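Local coordinates for prophage Lp1 protein 11 (PDB 3B7H) that probably binds DNA as a dimeric prophage-encoded regulator of the Cro/C1 helix-turn-helix family, although its precise role is not established, at residues E6-H11 against P71-V76; T52-C57 against I62-F67. All coordinates share one frame; numbering follows the deposited sequence.

Contact 1. Residues E6-H11 against P71-V76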
loop_
_atom_site.group_PDB
_atom_site.type_symbol
_atom_site.label_atom_id
_atom_site.label_comp_id
_atom_site.label_asym_id
_atom_site.label_seq_id
_atom_site.Cartn_x
_atom_site.Cartn_y
_atom_site.Cartn_z
ATOM N N GLU A 6 -9.322 3.115 -6.412
ATOM C CA GLU A 6 -10.323 2.317 -7.111
ATOM C C GLU A 6 -9.886 0.861 -7.315
ATOM O O GLU A 6 -10.652 -0.076 -7.049
ATOM C CB GLU A 6 -10.689 3.008 -8.434
ATOM C CG GLU A 6 -11.486 4.251 -8.161
ATOM C CD GLU A 6 -11.703 5.173 -9.362
ATOM O OE1 GLU A 6 -10.863 5.213 -10.300
ATOM O OE2 GLU A 6 -12.739 5.875 -9.334
ATOM N N PHE A 7 -8.658 0.636 -7.752
ATOM C CA PHE A 7 -8.199 -0.745 -7.879
ATOM C C PHE A 7 -8.268 -1.453 -6.533
ATOM O O PHE A 7 -8.776 -2.571 -6.432
ATOM C CB PHE A 7 -6.758 -0.833 -8.374
ATOM C CG PHE A 7 -6.602 -0.722 -9.859
ATOM C CD1 PHE A 7 -7.218 -1.609 -10.694
ATOM C CD2 PHE A 7 -5.805 0.258 -10.409
ATOM C CE1 PHE A 7 -7.055 -1.532 -12.062
ATOM C CE2 PHE A 7 -5.646 0.359 -11.801
ATOM C CZ PHE A 7 -6.258 -0.543 -12.613
ATOM N N VAL A 8 -7.766 -0.791 -5.503
ATOM C CA VAL A 8 -7.685 -1.402 -4.189
ATOM C C VAL A 8 -9.063 -1.640 -3.574
ATOM O O VAL A 8 -9.347 -2.713 -3.037
ATOM C CB VAL A 8 -6.773 -0.551 -3.241
ATOM C CG1 VAL A 8 -6.976 -0.942 -1.782
ATOM C CG2 VAL A 8 -5.300 -0.717 -3.671
ATOM N N SER A 9 -9.925 -0.632 -3.634
ATOM C CA SER A 9 -11.215 -0.743 -3.004
ATOM C C SER A 9 -12.083 -1.761 -3.731
ATOM O O SER A 9 -12.824 -2.509 -3.089
ATOM C CB SER A 9 -11.877 0.639 -2.877
ATOM O OG SER A 9 -12.087 1.231 -4.142
ATOM N N GLU A 10 -11.972 -1.843 -5.061
ATOM C CA GLU A 10 -12.719 -2.850 -5.795
ATOM C C GLU A 10 -12.239 -4.254 -5.444
ATOM O O GLU A 10 -13.050 -5.175 -5.304
ATOM C CB GLU A 10 -12.654 -2.621 -7.304
ATOM C CG GLU A 10 -13.543 -1.475 -7.703
ATOM C CD GLU A 10 -13.436 -1.035 -9.175
ATOM O OE1 GLU A 10 -12.904 -1.813 -10.009
ATOM O OE2 GLU A 10 -13.915 0.111 -9.465
ATOM N N HIS A 11 -10.935 -4.430 -5.280
ATOM C CA HIS A 11 -10.411 -5.750 -4.924
ATOM C C HIS A 11 -10.871 -6.138 -3.529
ATOM O O HIS A 11 -11.287 -7.276 -3.268
ATOM C CB HIS A 11 -8.874 -5.755 -4.969
ATOM C CG HIS A 11 -8.287 -7.111 -4.801
ATOM N ND1 HIS A 11 -8.581 -8.150 -5.652
ATOM C CD2 HIS A 11 -7.454 -7.612 -3.864
ATOM C CE1 HIS A 11 -7.937 -9.231 -5.255
ATOM N NE2 HIS A 11 -7.240 -8.926 -4.177
ATOM N N PRO A 71 -3.859 -8.078 -10.704
ATOM C CA PRO A 71 -3.419 -7.036 -11.648
ATOM C C PRO A 71 -4.032 -5.691 -11.326
ATOM O O PRO A 71 -5.190 -5.639 -10.984
ATOM C CB PRO A 71 -3.967 -7.528 -12.996
ATOM C CG PRO A 71 -4.303 -8.969 -12.787
ATOM C CD PRO A 71 -4.748 -9.045 -11.373
ATOM N N PRO A 72 -3.287 -4.595 -11.480
ATOM C CA PRO A 72 -1.938 -4.425 -12.031
ATOM C C PRO A 72 -0.780 -4.682 -11.051
ATOM O O PRO A 72 0.376 -4.662 -11.462
ATOM C CB PRO A 72 -1.934 -2.946 -12.420
ATOM C CG PRO A 72 -2.775 -2.303 -11.366
ATOM C CD PRO A 72 -3.867 -3.305 -11.058
ATOM N N TYR A 73 -1.087 -4.912 -9.780
ATOM C CA TYR A 73 -0.073 -4.873 -8.738
ATOM C C TYR A 73 0.839 -6.099 -8.720
ATOM O O TYR A 73 1.935 -6.030 -8.174
ATOM C CB TYR A 73 -0.728 -4.679 -7.378
ATOM C CG TYR A 73 -1.453 -3.370 -7.278
ATOM C CD1 TYR A 73 -2.827 -3.332 -7.284
ATOM C CD2 TYR A 73 -0.763 -2.163 -7.250
ATOM C CE1 TYR A 73 -3.518 -2.112 -7.202
ATOM C CE2 TYR A 73 -1.446 -0.936 -7.179
ATOM C CZ TYR A 73 -2.822 -0.928 -7.144
ATOM O OH TYR A 73 -3.542 0.252 -7.081
ATOM N N ASN A 74 0.407 -7.201 -9.332
ATOM C CA ASN A 74 1.233 -8.395 -9.421
ATOM C C ASN A 74 1.905 -8.568 -10.765
ATOM O O ASN A 74 2.377 -9.663 -11.084
ATOM C CB ASN A 74 0.453 -9.659 -8.984
ATOM C CG ASN A 74 -0.636 -10.091 -9.940
ATOM O OD1 ASN A 74 -0.944 -9.426 -10.945
ATOM N ND2 ASN A 74 -1.244 -11.234 -9.617
ATOM N N GLU A 75 1.963 -7.504 -11.551
ATOM C CA GLU A 75 2.781 -7.506 -12.759
ATOM C C GLU A 75 3.662 -6.266 -12.790
ATOM O O GLU A 75 3.343 -5.300 -12.116
ATOM C CB GLU A 75 1.865 -7.574 -13.976
ATOM C CG GLU A 75 1.003 -8.901 -14.035
ATOM C CD GLU A 75 1.806 -10.238 -14.302
ATOM O OE1 GLU A 75 2.535 -10.314 -15.340
ATOM O OE2 GLU A 75 1.670 -11.229 -13.498
ATOM N N VAL A 76 4.766 -6.271 -13.541
ATOM C CA VAL A 76 5.602 -5.046 -13.615
ATOM C C VAL A 76 5.229 -4.106 -14.807
ATOM O O VAL A 76 5.073 -2.858 -14.638
ATOM C CB VAL A 76 7.150 -5.331 -13.579
ATOM C CG1 VAL A 76 7.494 -6.559 -12.740
ATOM C CG2 VAL A 76 7.724 -5.464 -14.956
#
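P72 and F7 make a CH-pi contact in which the proline ring presents its CD almost centrally over one face of the phenyl group. P72 CD stands 3.7 Å from the centroid of the F7 ring, 9° off the ring normal, while P72 CG lies 3.9 Å from F7 CE2. The peptide bond before P72 is cis, a bend in the backbone just where the proline ring faces F7.

The remaining contacts are van der Waals and involve the far end of Y73. F7 CB lies at the edge of the phenol ring, near its plane, 3.7 Å from Y73 CE1. V8 comes in obliquely through a single methyl, CG2, 4.2 Å from Y73 CE1; with CG1 anti to the backbone N (chi1 164°), CG2 is left anti to the carbonyl carbon.

The polar end of Y73 is served by D4, whose OD1 is hydrogen-bonded to Y73 OH, which ties the phenol to the start of helix 4-18.

Residues 72-75 form a type I beta turn in the C-terminal tail, which lies against the N-terminal part of helix 4-18. The second subunit borders the contact through its helices 50-60 and 64-67, with I50 against V8 and V64 against Y73.

Contact 2. Residues T52-C57 against I62-F67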
loop_
_atom_site.group_PDB
_atom_site.type_symbol
_atom_site.label_atom_id
_atom_site.label_comp_id
_atom_site.label_asym_id
_atom_site.label_seq_id
_atom_site.Cartn_x
_atom_site.Cartn_y
_atom_site.Cartn_z
ATOM N N THR A 52 -4.519 1.213 6.433
ATOM C CA THR A 52 -5.902 0.803 6.290
ATOM C C THR A 52 -5.997 -0.575 5.623
ATOM O O THR A 52 -6.716 -1.460 6.101
ATOM C CB THR A 52 -6.705 1.850 5.506
ATOM O OG1 THR A 52 -6.893 2.997 6.338
ATOM C CG2 THR A 52 -8.077 1.298 5.067
ATOM N N ILE A 53 -5.247 -0.764 4.544
ATOM C CA ILE A 53 -5.216 -2.076 3.856
ATOM C C ILE A 53 -4.757 -3.190 4.818
ATOM O O ILE A 53 -5.374 -4.264 4.911
ATOM C CB ILE A 53 -4.308 -2.019 2.610
ATOM C CG1 ILE A 53 -4.908 -1.036 1.585
ATOM C CG2 ILE A 53 -4.113 -3.425 2.020
ATOM C CD1 ILE A 53 -3.919 -0.631 0.501
ATOM N N ARG A 54 -3.702 -2.913 5.573
ATOM C CA ARG A 54 -3.187 -3.889 6.538
ATOM C C ARG A 54 -4.240 -4.279 7.556
ATOM O O ARG A 54 -4.409 -5.453 7.867
ATOM C CB ARG A 54 -1.940 -3.351 7.232
ATOM C CG ARG A 54 -1.412 -4.292 8.314
ATOM C CD ARG A 54 -0.171 -3.808 9.031
ATOM N NE ARG A 54 -0.312 -2.448 9.557
ATOM C CZ ARG A 54 -1.040 -2.093 10.628
ATOM N NH1 ARG A 54 -1.773 -2.982 11.312
ATOM N NH2 ARG A 54 -1.040 -0.813 11.023
ATOM N N LYS A 55 -4.947 -3.286 8.086
ATOM C CA LYS A 55 -5.968 -3.528 9.102
ATOM C C LYS A 55 -7.121 -4.386 8.557
ATOM O O LYS A 55 -7.578 -5.311 9.221
ATOM C CB LYS A 55 -6.524 -2.189 9.647
ATOM C CG LYS A 55 -5.523 -1.391 10.525
ATOM C CD LYS A 55 -6.038 0.006 10.900
ATOM C CE LYS A 55 -5.164 0.634 11.993
ATOM N NZ LYS A 55 -5.498 2.092 12.245
ATOM N N VAL A 56 -7.605 -4.058 7.360
ATOM C CA VAL A 56 -8.648 -4.858 6.713
ATOM C C VAL A 56 -8.175 -6.284 6.433
ATOM O O VAL A 56 -8.912 -7.245 6.629
ATOM C CB VAL A 56 -9.105 -4.222 5.408
ATOM C CG1 VAL A 56 -9.977 -5.211 4.663
ATOM C CG2 VAL A 56 -9.866 -2.962 5.705
ATOM N N CYS A 57 -6.928 -6.412 5.988
ATOM C CA CYS A 57 -6.344 -7.728 5.716
ATOM C C CYS A 57 -6.355 -8.574 6.971
ATOM O O CYS A 57 -6.657 -9.759 6.927
ATOM C CB CYS A 57 -4.931 -7.587 5.137
ATOM S SG CYS A 57 -4.946 -7.126 3.410
ATOM N N ILE A 62 -5.956 -12.487 5.766
ATOM C CA ILE A 62 -5.006 -12.590 4.676
ATOM C C ILE A 62 -3.854 -11.643 4.948
ATOM O O ILE A 62 -4.007 -10.683 5.701
ATOM C CB ILE A 62 -5.640 -12.235 3.312
ATOM C CG1 ILE A 62 -6.150 -10.803 3.277
ATOM C CG2 ILE A 62 -6.805 -13.170 2.986
ATOM C CD1 ILE A 62 -6.752 -10.429 1.928
ATOM N N SER A 63 -2.717 -11.917 4.306
ATOM C CA SER A 63 -1.530 -11.053 4.337
ATOM C C SER A 63 -1.695 -9.962 3.282
ATOM O O SER A 63 -2.385 -10.173 2.282
ATOM C CB SER A 63 -0.254 -11.848 4.052
ATOM O OG SER A 63 -0.151 -12.227 2.691
ATOM N N VAL A 64 -1.058 -8.821 3.531
ATOM C CA VAL A 64 -1.038 -7.703 2.605
ATOM C C VAL A 64 -0.393 -8.140 1.300
ATOM O O VAL A 64 -0.838 -7.769 0.223
ATOM C CB VAL A 64 -0.298 -6.486 3.216
ATOM C CG1 VAL A 64 0.120 -5.460 2.146
ATOM C CG2 VAL A 64 -1.164 -5.822 4.260
ATOM N N HIS A 65 0.655 -8.938 1.397
ATOM C CA HIS A 65 1.275 -9.550 0.225
ATOM C C HIS A 65 0.260 -10.273 -0.642
ATOM O O HIS A 65 0.206 -10.048 -1.857
ATOM C CB HIS A 65 2.363 -10.505 0.693
ATOM C CG HIS A 65 3.028 -11.268 -0.395
ATOM N ND1 HIS A 65 3.690 -10.662 -1.439
ATOM C CD2 HIS A 65 3.203 -12.591 -0.560
ATOM C CE1 HIS A 65 4.222 -11.586 -2.219
ATOM N NE2 HIS A 65 3.935 -12.768 -1.711
ATOM N N ASP A 66 -0.552 -11.133 -0.025
ATOM C CA ASP A 66 -1.597 -11.850 -0.762
ATOM C C ASP A 66 -2.712 -10.939 -1.284
ATOM O O ASP A 66 -3.200 -11.128 -2.420
ATOM C CB ASP A 66 -2.187 -12.978 0.075
ATOM C CG ASP A 66 -1.276 -14.222 0.119
ATOM O OD1 ASP A 66 -0.372 -14.371 -0.742
ATOM O OD2 ASP A 66 -1.467 -15.053 1.022
ATOM N N PHE A 67 -3.084 -9.943 -0.482
ATOM C CA PHE A 67 -4.016 -8.909 -0.933
ATOM C C PHE A 67 -3.624 -8.356 -2.311
ATOM O O PHE A 67 -4.468 -8.167 -3.171
ATOM C CB PHE A 67 -4.108 -7.759 0.082
ATOM C CG PHE A 67 -5.016 -6.651 -0.366
ATOM C CD1 PHE A 67 -6.367 -6.713 -0.115
ATOM C CD2 PHE A 67 -4.528 -5.608 -1.121
ATOM C CE1 PHE A 67 -7.229 -5.725 -0.575
ATOM C CE2 PHE A 67 -5.373 -4.616 -1.601
ATOM C CZ PHE A 67 -6.725 -4.676 -1.338
#
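The thiol of C57 is wedged between helix 50-60 and the short helix 64-67, its sulfur meeting both the aliphatic part and the ring of F67. This is the closing helical corner of a Cro/C1-type helix-turn-helix domain, where the chain leaves helix 50-60 and enters the short helix 64-67. With chi1 of -77°, C57 SG lies beside its own backbone N and projects toward 62-67. It comes within 3.5 Å of F67 CB and makes a sulfur-aromatic contact with the F67 ring, approaching obliquely at 51° off the normal, 4.6 Å from the centroid. I62 CG1 and V64 CG2 also pack against the sulfur.

One turn earlier on the helix, I53 places its CG2 methyl over one face of the same ring, displaced toward the rim, in a CH-pi contact at 4.0 Å from the F67 centroid. F67 also touches L15 of helix 4-18 and meets H11 edge-to-face, so its ring is part of the domain core.

V64 packs nearer the start of the short helix: its CG2 rests on R54, 3.6 Å from R54 CA. The guanidinium group of R54 leads away from 62-67, and its NE forms a salt bridge with D4 of the second subunit.

The corner is also fixed by polar bonds. S63 is the N-cap of helix 64-67, with its OG accepting from D66 N at 3.0 Å. At the end of the preceding helix, I62 N donates to C57 O over 3.0 Å, with an N-H...O angle of 158°.

Overall arrangement
Contact 2 is nested along the chain within the loop closed by contact 1: helix 4-18 comes first, then helix 50-60, helix 64-67 and finally the C-terminal tail. Their centres are about 13 Å apart, and they meet directly where helix 4-18 packs against the helical corner, with V8 CG1 3.8 Å from I53 CD1 and V8 O 3.7 Å from F67 CZ. Contact 2 is buried, whereas contact 1 lies farther from the centre of the chain and is partly buried. Contact 1 brings the two ends of the chain together, while contact 2 ties helix 50-60 to the short helix that follows it. Both also touch the second subunit, so this side of the fold contributes to the dimer.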